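Local coordinates for flagellar hook-associated protein 2 (Helicobacter pylori, PDB 6IWY), which caps the distal tip of the growing flagellar filament, promoting polymerisation of flagellin monomers there and keeping them from leaking out unpolymerised, at residues Glu152-Leu157 against Glu231-Lys236; His165-Met170 against Gln192-Asp197. One frame throughout, in Å; residues are numbered along the deposited sequence.

Two faces of one antiparallel sheet, and one of its edges, are illustrated by these contacts in this fragment of the cap protein. Contact 1 joins strand 154-158 to the outermost strand 230-233, side by side in the sheet, through paired backbone hydrogen bonds and a salt bridge. In contact 2, strand 164-173, the neighbour of 154-158, meets the C-terminal part of helix 179-196 through apolar side chains, with no hydrogen bond between the segments. Both are partly buried. Val153, Leu155 and Val232 in contact 1, and Val167, Ile169, Ala193 and Leu194 in contact 2, supply the apolar side, whereas Ser154, Glu166 and Lys233 gather on the other face. Backbone hydrogen bonds, such as that probably formed by Leu155 and Val167, tie the two together.

Contact 1 (Glu152-Leu157 against Glu231-Lys236); sequences EVSLNL and EVKGSK
The carboxylate of Glu152 receives Lys236 from above its plane: NZ lies 3.0 Å from OE1 in a salt bridge, 48° out of that plane. Both chains run extended side by side, which brings the lysine CE against the same carboxylate, while OE1 also accepts from Gly144 N and NZ donates to Ser142 O. The amide of Asn156 and the carboxylate of Glu231 point the same way with their planes 34° apart, touching through the aliphatic roots, CB to CB at 3.7 Å. At the amide's oxygen, Lys233 passes with its bent chain, CE 3.6 Å from OD1 of Asn156. Ser154 shares this face, and its OG hydrogen-bonds to Glu166 OE2.

Ser154-Lys233 and Asn156-Glu231 are antiparallel hydrogen-bonded pairs, the first with Ser154 N to Lys233 O at 2.7 Å and Lys233 N to Ser154 O at 2.8 Å. Past the strand ends, Lys236 N reaches Glu152 O at 2.7 Å, and Gly234 adopts backbone angles (phi 123°) that call for glycine.

On the other face, in the non-hydrogen-bonded pair Leu155-Val232, Leu155 CD2 meets Val232 CG2 at 4.2 Å. Both residues touch Ile222 of strand 219-224, and Met190 of helix 179-196 packs on Leu155. Strand 230-233 closes one edge of this chain's four-stranded antiparallel sheet; strand 164-173 flanks 154-158 on the other side.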
ATOM      1  N   GLU A 152     -26.167  -5.556  -3.584  1.00 44.18           N
ATOM      2  CA  GLU A 152     -25.575  -6.891  -3.692  1.00 45.34           C
ATOM      3  C   GLU A 152     -24.032  -6.806  -3.652  1.00 43.88           C
ATOM      4  O   GLU A 152     -23.390  -7.730  -3.257  1.00 44.48           O
ATOM      5  CB  GLU A 152     -26.095  -7.585  -4.948  1.00 46.63           C
ATOM      6  CG  GLU A 152     -27.572  -7.838  -4.849  1.00 50.76           C
ATOM      7  CD  GLU A 152     -28.158  -8.667  -5.987  1.00 55.34           C
ATOM      8  OE1 GLU A 152     -27.870  -8.381  -7.168  1.00 57.68           O
ATOM      9  OE2 GLU A 152     -28.944  -9.593  -5.684  1.00 57.11           O
ATOM     10  N   VAL A 153     -23.472  -5.677  -4.061  1.00 43.22           N
ATOM     11  CA  VAL A 153     -22.069  -5.374  -3.910  1.00 42.21           C
ATOM     12  C   VAL A 153     -21.961  -3.895  -3.615  1.00 41.36           C
ATOM     13  O   VAL A 153     -22.547  -3.098  -4.327  1.00 41.57           O
ATOM     14  CB  VAL A 153     -21.259  -5.680  -5.199  1.00 42.90           C
ATOM     15  CG1 VAL A 153     -19.879  -4.932  -5.198  1.00 41.66           C
ATOM     16  CG2 VAL A 153     -21.038  -7.195  -5.359  1.00 44.65           C
ATOM     17  N   SER A 154     -21.208  -3.529  -2.577  1.00 41.21           N
ATOM     18  CA  SER A 154     -20.867  -2.120  -2.337  1.00 40.66           C
ATOM     19  C   SER A 154     -19.449  -1.989  -1.810  1.00 40.24           C
ATOM     20  O   SER A 154     -18.949  -2.878  -1.147  1.00 40.20           O
ATOM     21  CB  SER A 154     -21.825  -1.465  -1.359  1.00 41.12           C
ATOM     22  OG  SER A 154     -21.497  -1.800  -0.038  1.00 41.30           O
ATOM     23  N   LEU A 155     -18.830  -0.867  -2.155  1.00 40.21           N
ATOM     24  CA  LEU A 155     -17.464  -0.534  -1.783  1.00 40.47           C
ATOM     25  C   LEU A 155     -17.518   0.414  -0.597  1.00 41.75           C
ATOM     26  O   LEU A 155     -18.105   1.513  -0.705  1.00 42.20           O
ATOM     27  CB  LEU A 155     -16.777   0.224  -2.926  1.00 40.15           C
ATOM     28  CG  LEU A 155     -15.942  -0.555  -3.909  1.00 39.56           C
ATOM     29  CD1 LEU A 155     -15.589   0.337  -5.041  1.00 36.90           C
ATOM     30  CD2 LEU A 155     -14.687  -1.018  -3.157  1.00 42.36           C
ATOM     31  N   ASN A 156     -16.887   0.020   0.504  1.00 42.37           N
ATOM     32  CA  ASN A 156     -16.744   0.877   1.667  1.00 42.96           C
ATOM     33  C   ASN A 156     -15.333   1.427   1.749  1.00 42.34           C
ATOM     34  O   ASN A 156     -14.381   0.676   1.983  1.00 41.94           O
ATOM     35  CB  ASN A 156     -17.030   0.110   2.924  1.00 44.91           C
ATOM     36  CG  ASN A 156     -18.101   0.726   3.715  1.00 50.26           C
ATOM     37  OD1 ASN A 156     -19.299   0.507   3.423  1.00 61.41           O
ATOM     38  ND2 ASN A 156     -17.729   1.515   4.720  1.00 51.10           N
ATOM     39  N   LEU A 157     -15.218   2.744   1.547  1.00 41.89           N
ATOM     40  CA  LEU A 157     -13.960   3.453   1.533  1.00 41.32           C
ATOM     41  C   LEU A 157     -14.080   4.658   2.424  1.00 42.73           C
ATOM     42  O   LEU A 157     -15.205   5.116   2.707  1.00 42.99           O
ATOM     43  CB  LEU A 157     -13.657   3.935   0.130  1.00 40.33           C
ATOM     44  CG  LEU A 157     -13.344   2.850  -0.890  1.00 39.81           C
ATOM     45  CD1 LEU A 157     -13.843   3.249  -2.293  1.00 40.96           C
ATOM     46  CD2 LEU A 157     -11.869   2.651  -0.902  1.00 39.88           C
ATOM     47  N   GLU A 231     -13.513  -2.070   2.249  1.00 41.40           N
ATOM     48  CA  GLU A 231     -14.393  -3.233   2.345  1.00 43.42           C
ATOM     49  C   GLU A 231     -15.213  -3.404   1.082  1.00 42.98           C
ATOM     50  O   GLU A 231     -15.700  -2.435   0.519  1.00 42.09           O
ATOM     51  CB  GLU A 231     -15.374  -3.108   3.499  1.00 44.76           C
ATOM     52  CG  GLU A 231     -14.735  -2.756   4.827  1.00 51.40           C
ATOM     53  CD  GLU A 231     -15.736  -2.694   6.019  1.00 59.10           C
ATOM     54  OE1 GLU A 231     -15.252  -2.591   7.189  1.00 62.80           O
ATOM     55  OE2 GLU A 231     -16.985  -2.723   5.787  1.00 61.30           O
ATOM     56  N   VAL A 232     -15.363  -4.650   0.648  1.00 44.47           N
ATOM     57  CA  VAL A 232     -16.262  -4.998  -0.424  1.00 44.54           C
ATOM     58  C   VAL A 232     -17.343  -5.826   0.225  1.00 46.53           C
ATOM     59  O   VAL A 232     -17.102  -6.932   0.665  1.00 48.61           O
ATOM     60  CB  VAL A 232     -15.548  -5.822  -1.490  1.00 45.29           C
ATOM     61  CG1 VAL A 232     -16.507  -6.210  -2.649  1.00 43.55           C
ATOM     62  CG2 VAL A 232     -14.320  -5.062  -1.977  1.00 44.36           C
ATOM     63  N   LYS A 233     -18.534  -5.261   0.304  1.00 47.14           N
ATOM     64  CA  LYS A 233     -19.638  -5.857   1.027  1.00 48.57           C
ATOM     65  C   LYS A 233     -20.778  -6.211   0.098  1.00 48.34           C
ATOM     66  O   LYS A 233     -20.878  -5.710  -1.002  1.00 46.87           O
ATOM     67  CB  LYS A 233     -20.147  -4.860   2.067  1.00 49.09           C
ATOM     68  CG  LYS A 233     -19.307  -4.822   3.326  1.00 51.94           C
ATOM     69  CD  LYS A 233     -19.247  -3.417   3.950  1.00 55.22           C
ATOM     70  CE  LYS A 233     -20.632  -2.738   4.150  1.00 57.86           C
ATOM     71  NZ  LYS A 233     -21.510  -3.468   5.137  1.00 60.54           N
ATOM     72  N   GLY A 234     -21.655  -7.074   0.578  1.00 49.65           N
ATOM     73  CA  GLY A 234     -22.793  -7.478  -0.185  1.00 50.37           C
ATOM     74  C   GLY A 234     -22.893  -8.976  -0.389  1.00 52.17           C
ATOM     75  O   GLY A 234     -21.905  -9.708  -0.325  1.00 52.92           O
ATOM     76  N   SER A 235     -24.119  -9.407  -0.652  1.00 53.39           N
ATOM     77  CA  SER A 235     -24.431 -10.788  -0.911  1.00 55.44           C
ATOM     78  C   SER A 235     -23.658 -11.321  -2.094  1.00 55.06           C
ATOM     79  O   SER A 235     -23.374 -12.519  -2.139  1.00 58.37           O
ATOM     80  CB  SER A 235     -25.946 -10.985  -1.120  1.00 57.34           C
ATOM     81  OG  SER A 235     -26.428 -10.292  -2.250  1.00 57.29           O
ATOM     82  N   LYS A 236     -23.265 -10.462  -3.025  1.00 52.35           N
ATOM     83  CA  LYS A 236     -22.457 -10.923  -4.160  1.00 51.98           C
ATOM     84  C   LYS A 236     -20.967 -10.534  -4.200  1.00 50.04           C
ATOM     85  O   LYS A 236     -20.348 -10.663  -5.253  1.00 50.36           O
ATOM     86  CB  LYS A 236     -23.135 -10.513  -5.460  1.00 52.33           C
ATOM     87  CG  LYS A 236     -24.512 -11.079  -5.593  1.00 53.91           C
ATOM     88  CD  LYS A 236     -25.094 -10.825  -6.967  1.00 54.72           C
ATOM     89  CE  LYS A 236     -26.436 -11.545  -7.118  1.00 56.17           C
ATOM     90  NZ  LYS A 236     -27.159 -11.106  -8.336  1.00 56.81           N
TER

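Contact 2 (His165-Met170 against Gln192-Asp197); sequences HEVPIM and QALEND
Val167 packs on Ala193 between strand 165-168 and helix 192-196, CG1 of the valine lying 3.4 Å from the alanine CB. The two branches of Val167 divide the work. CG1 stands anti to the backbone N (chi1 180°) and rests on Ala193, whereas CG2, anti to the carbonyl carbon, meets Leu194 CD2 at 3.9 Å, the two side chains crossing at about a right angle. Ile169 contributes more loosely, its CG1 4.5 Å from Ala193 CB. Ala193 faces the strand, and the backbone oxygen of Pro168 comes 3.8 Å from its CB.

Polar groups border this apolar patch without bonding across it. Asp197 brings OD2 to 4.1 Å from Val167 CG2, a van der Waals approach; its other oxygen, OD1, accepts a hydrogen bond from Asn199 N. Glu166 turns away from the helix, on the face of the sheet that carries Ser154.

The axes of strand 165-168 and helix 192-196 come within 8.6 Å, their directions 128° apart. Beyond the segments, Phe200 packs on both Val167 and Leu194, and Leu194 further touches Leu157 of strand 154-158 and Ile204 of helix 201-205. This is a two-layer alpha+beta arrangement, helix 179-196 lying over one face of the antiparallel sheet; along strand 164-173, Val167 turns toward the helix and its neighbour Glu166 away from it.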
ATOM      1  N   HIS A 165     -17.821   5.611   3.962  1.00 45.51           N
ATOM      2  CA  HIS A 165     -19.091   5.693   3.186  1.00 45.66           C
ATOM      3  C   HIS A 165     -19.204   4.523   2.233  1.00 44.42           C
ATOM      4  O   HIS A 165     -18.220   3.960   1.820  1.00 43.16           O
ATOM      5  CB  HIS A 165     -19.153   6.962   2.353  1.00 45.74           C
ATOM      6  CG  HIS A 165     -19.142   8.206   3.171  1.00 48.03           C
ATOM      7  ND1 HIS A 165     -20.290   8.763   3.689  1.00 49.05           N
ATOM      8  CD2 HIS A 165     -18.119   8.989   3.579  1.00 50.76           C
ATOM      9  CE1 HIS A 165     -19.974   9.837   4.386  1.00 54.46           C
ATOM     10  NE2 HIS A 165     -18.662  10.003   4.329  1.00 54.98           N
ATOM     11  N   GLU A 166     -20.425   4.216   1.857  1.00 45.91           N
ATOM     12  CA  GLU A 166     -20.752   3.041   1.089  1.00 45.91           C
ATOM     13  C   GLU A 166     -21.094   3.493  -0.333  1.00 45.10           C
ATOM     14  O   GLU A 166     -21.894   4.389  -0.529  1.00 46.42           O
ATOM     15  CB  GLU A 166     -21.938   2.356   1.760  1.00 47.73           C
ATOM     16  CG  GLU A 166     -21.859   0.838   1.731  1.00 53.61           C
ATOM     17  CD  GLU A 166     -22.761   0.112   2.765  1.00 61.99           C
ATOM     18  OE1 GLU A 166     -23.328   0.769   3.693  1.00 66.23           O
ATOM     19  OE2 GLU A 166     -22.895  -1.141   2.623  1.00 65.57           O
ATOM     20  N   VAL A 167     -20.436   2.922  -1.324  1.00 43.96           N
ATOM     21  CA  VAL A 167     -20.723   3.240  -2.720  1.00 43.87           C
ATOM     22  C   VAL A 167     -21.333   1.996  -3.358  1.00 43.70           C
ATOM     23  O   VAL A 167     -20.640   0.985  -3.548  1.00 43.31           O
ATOM     24  CB  VAL A 167     -19.438   3.580  -3.468  1.00 43.52           C
ATOM     25  CG1 VAL A 167     -19.750   3.896  -4.915  1.00 42.29           C
ATOM     26  CG2 VAL A 167     -18.683   4.727  -2.759  1.00 44.21           C
ATOM     27  N   PRO A 168     -22.635   2.034  -3.653  1.00 44.19           N
ATOM     28  CA  PRO A 168     -23.264   0.892  -4.302  1.00 44.15           C
ATOM     29  C   PRO A 168     -22.594   0.637  -5.607  1.00 43.81           C
ATOM     30  O   PRO A 168     -22.197   1.575  -6.222  1.00 44.64           O
ATOM     31  CB  PRO A 168     -24.693   1.383  -4.547  1.00 45.95           C
ATOM     32  CG  PRO A 168     -24.944   2.408  -3.498  1.00 46.08           C
ATOM     33  CD  PRO A 168     -23.615   3.048  -3.225  1.00 45.32           C
ATOM     34  N   ILE A 169     -22.425  -0.604  -6.023  1.00 44.56           N
ATOM     35  CA  ILE A 169     -21.939  -0.878  -7.370  1.00 45.95           C
ATOM     36  C   ILE A 169     -22.985  -1.663  -8.148  1.00 47.76           C
ATOM     37  O   ILE A 169     -23.259  -2.816  -7.830  1.00 48.24           O
ATOM     38  CB  ILE A 169     -20.576  -1.628  -7.366  1.00 46.10           C
ATOM     39  CG1 ILE A 169     -19.411  -0.622  -7.190  1.00 47.31           C
ATOM     40  CG2 ILE A 169     -20.348  -2.392  -8.687  1.00 46.53           C
ATOM     41  CD1 ILE A 169     -19.108  -0.191  -5.754  1.00 46.58           C
ATOM     42  N   MET A 170     -23.559  -1.026  -9.166  1.00 49.18           N
ATOM     43  CA  MET A 170     -24.615  -1.624  -9.996  1.00 51.64           C
ATOM     44  C   MET A 170     -24.107  -1.941 -11.390  1.00 53.22           C
ATOM     45  O   MET A 170     -23.364  -1.142 -11.992  1.00 53.31           O
ATOM     46  CB  MET A 170     -25.794  -0.680 -10.142  1.00 53.05           C
ATOM     47  CG  MET A 170     -26.327  -0.155  -8.817  1.00 54.98           C
ATOM     48  SD  MET A 170     -26.761  -1.478  -7.648  1.00 59.26           S
ATOM     49  CE  MET A 170     -27.717  -0.470  -6.507  1.00 60.57           C
ATOM     50  N   GLN A 192     -16.913   4.462 -12.233  1.00 50.04           N
ATOM     51  CA  GLN A 192     -18.044   5.367 -12.508  1.00 50.93           C
ATOM     52  C   GLN A 192     -18.757   5.730 -11.222  1.00 48.60           C
ATOM     53  O   GLN A 192     -19.146   6.860 -11.026  1.00 49.26           O
ATOM     54  CB  GLN A 192     -19.033   4.748 -13.499  1.00 52.86           C
ATOM     55  CG  GLN A 192     -18.612   4.877 -14.953  1.00 57.77           C
ATOM     56  CD  GLN A 192     -19.677   4.397 -15.950  1.00 62.93           C
ATOM     57  OE1 GLN A 192     -20.877   4.533 -15.709  1.00 66.38           O
ATOM     58  NE2 GLN A 192     -19.234   3.853 -17.083  1.00 65.90           N
ATOM     59  N   ALA A 193     -18.898   4.769 -10.332  1.00 46.35           N
ATOM     60  CA  ALA A 193     -19.586   5.012  -9.082  1.00 45.76           C
ATOM     61  C   ALA A 193     -18.795   6.039  -8.272  1.00 45.99           C
ATOM     62  O   ALA A 193     -19.326   7.058  -7.822  1.00 47.04           O
ATOM     63  CB  ALA A 193     -19.764   3.713  -8.293  1.00 43.45           C
ATOM     64  N   LEU A 194     -17.508   5.773  -8.112  1.00 45.81           N
ATOM     65  CA  LEU A 194     -16.676   6.657  -7.341  1.00 45.66           C
ATOM     66  C   LEU A 194     -16.629   8.064  -7.938  1.00 47.73           C
ATOM     67  O   LEU A 194     -16.655   9.046  -7.204  1.00 47.94           O
ATOM     68  CB  LEU A 194     -15.297   6.034  -7.156  1.00 45.09           C
ATOM     69  CG  LEU A 194     -15.291   4.942  -6.086  1.00 43.09           C
ATOM     70  CD1 LEU A 194     -13.991   4.141  -6.063  1.00 42.95           C
ATOM     71  CD2 LEU A 194     -15.507   5.572  -4.781  1.00 42.22           C
ATOM     72  N   GLU A 195     -16.623   8.173  -9.257  1.00 49.80           N
ATOM     73  CA  GLU A 195     -16.585   9.487  -9.893  1.00 52.97           C
ATOM     74  C   GLU A 195     -17.917  10.204  -9.743  1.00 54.85           C
ATOM     75  O   GLU A 195     -17.977  11.428  -9.802  1.00 57.62           O
ATOM     76  CB  GLU A 195     -16.233   9.359 -11.370  1.00 54.84           C
ATOM     77  CG  GLU A 195     -14.806   8.934 -11.616  1.00 57.27           C
ATOM     78  CD  GLU A 195     -14.537   8.434 -13.049  1.00 63.22           C
ATOM     79  OE1 GLU A 195     -15.499   8.317 -13.845  1.00 66.29           O
ATOM     80  OE2 GLU A 195     -13.346   8.156 -13.379  1.00 65.78           O
ATOM     81  N   ASN A 196     -18.988   9.448  -9.541  1.00 54.71           N
ATOM     82  CA  ASN A 196     -20.311  10.027  -9.444  1.00 56.66           C
ATOM     83  C   ASN A 196     -20.742  10.374  -8.029  1.00 56.13           C
ATOM     84  O   ASN A 196     -21.813  10.962  -7.845  1.00 57.31           O
ATOM     85  CB  ASN A 196     -21.332   9.086 -10.084  1.00 57.49           C
ATOM     86  CG  ASN A 196     -21.328   9.177 -11.605  1.00 61.10           C
ATOM     87  OD1 ASN A 196     -21.269  10.283 -12.172  1.00 66.33           O
ATOM     88  ND2 ASN A 196     -21.385   8.026 -12.274  1.00 59.59           N
ATOM     89  N   ASP A 197     -19.916  10.025  -7.039  1.00 54.28           N
ATOM     90  CA  ASP A 197     -20.222  10.282  -5.615  1.00 54.57           C
ATOM     91  C   ASP A 197     -19.412  11.507  -5.125  1.00 55.04           C
ATOM     92  O   ASP A 197     -18.221  11.585  -5.361  1.00 54.43           O
ATOM     93  CB  ASP A 197     -19.932   9.013  -4.779  1.00 52.50           C
ATOM     94  CG  ASP A 197     -20.351   9.127  -3.287  1.00 55.89           C
ATOM     95  OD1 ASP A 197     -20.066  10.160  -2.609  1.00 62.25           O
ATOM     96  OD2 ASP A 197     -20.920   8.139  -2.761  1.00 58.48           O
TER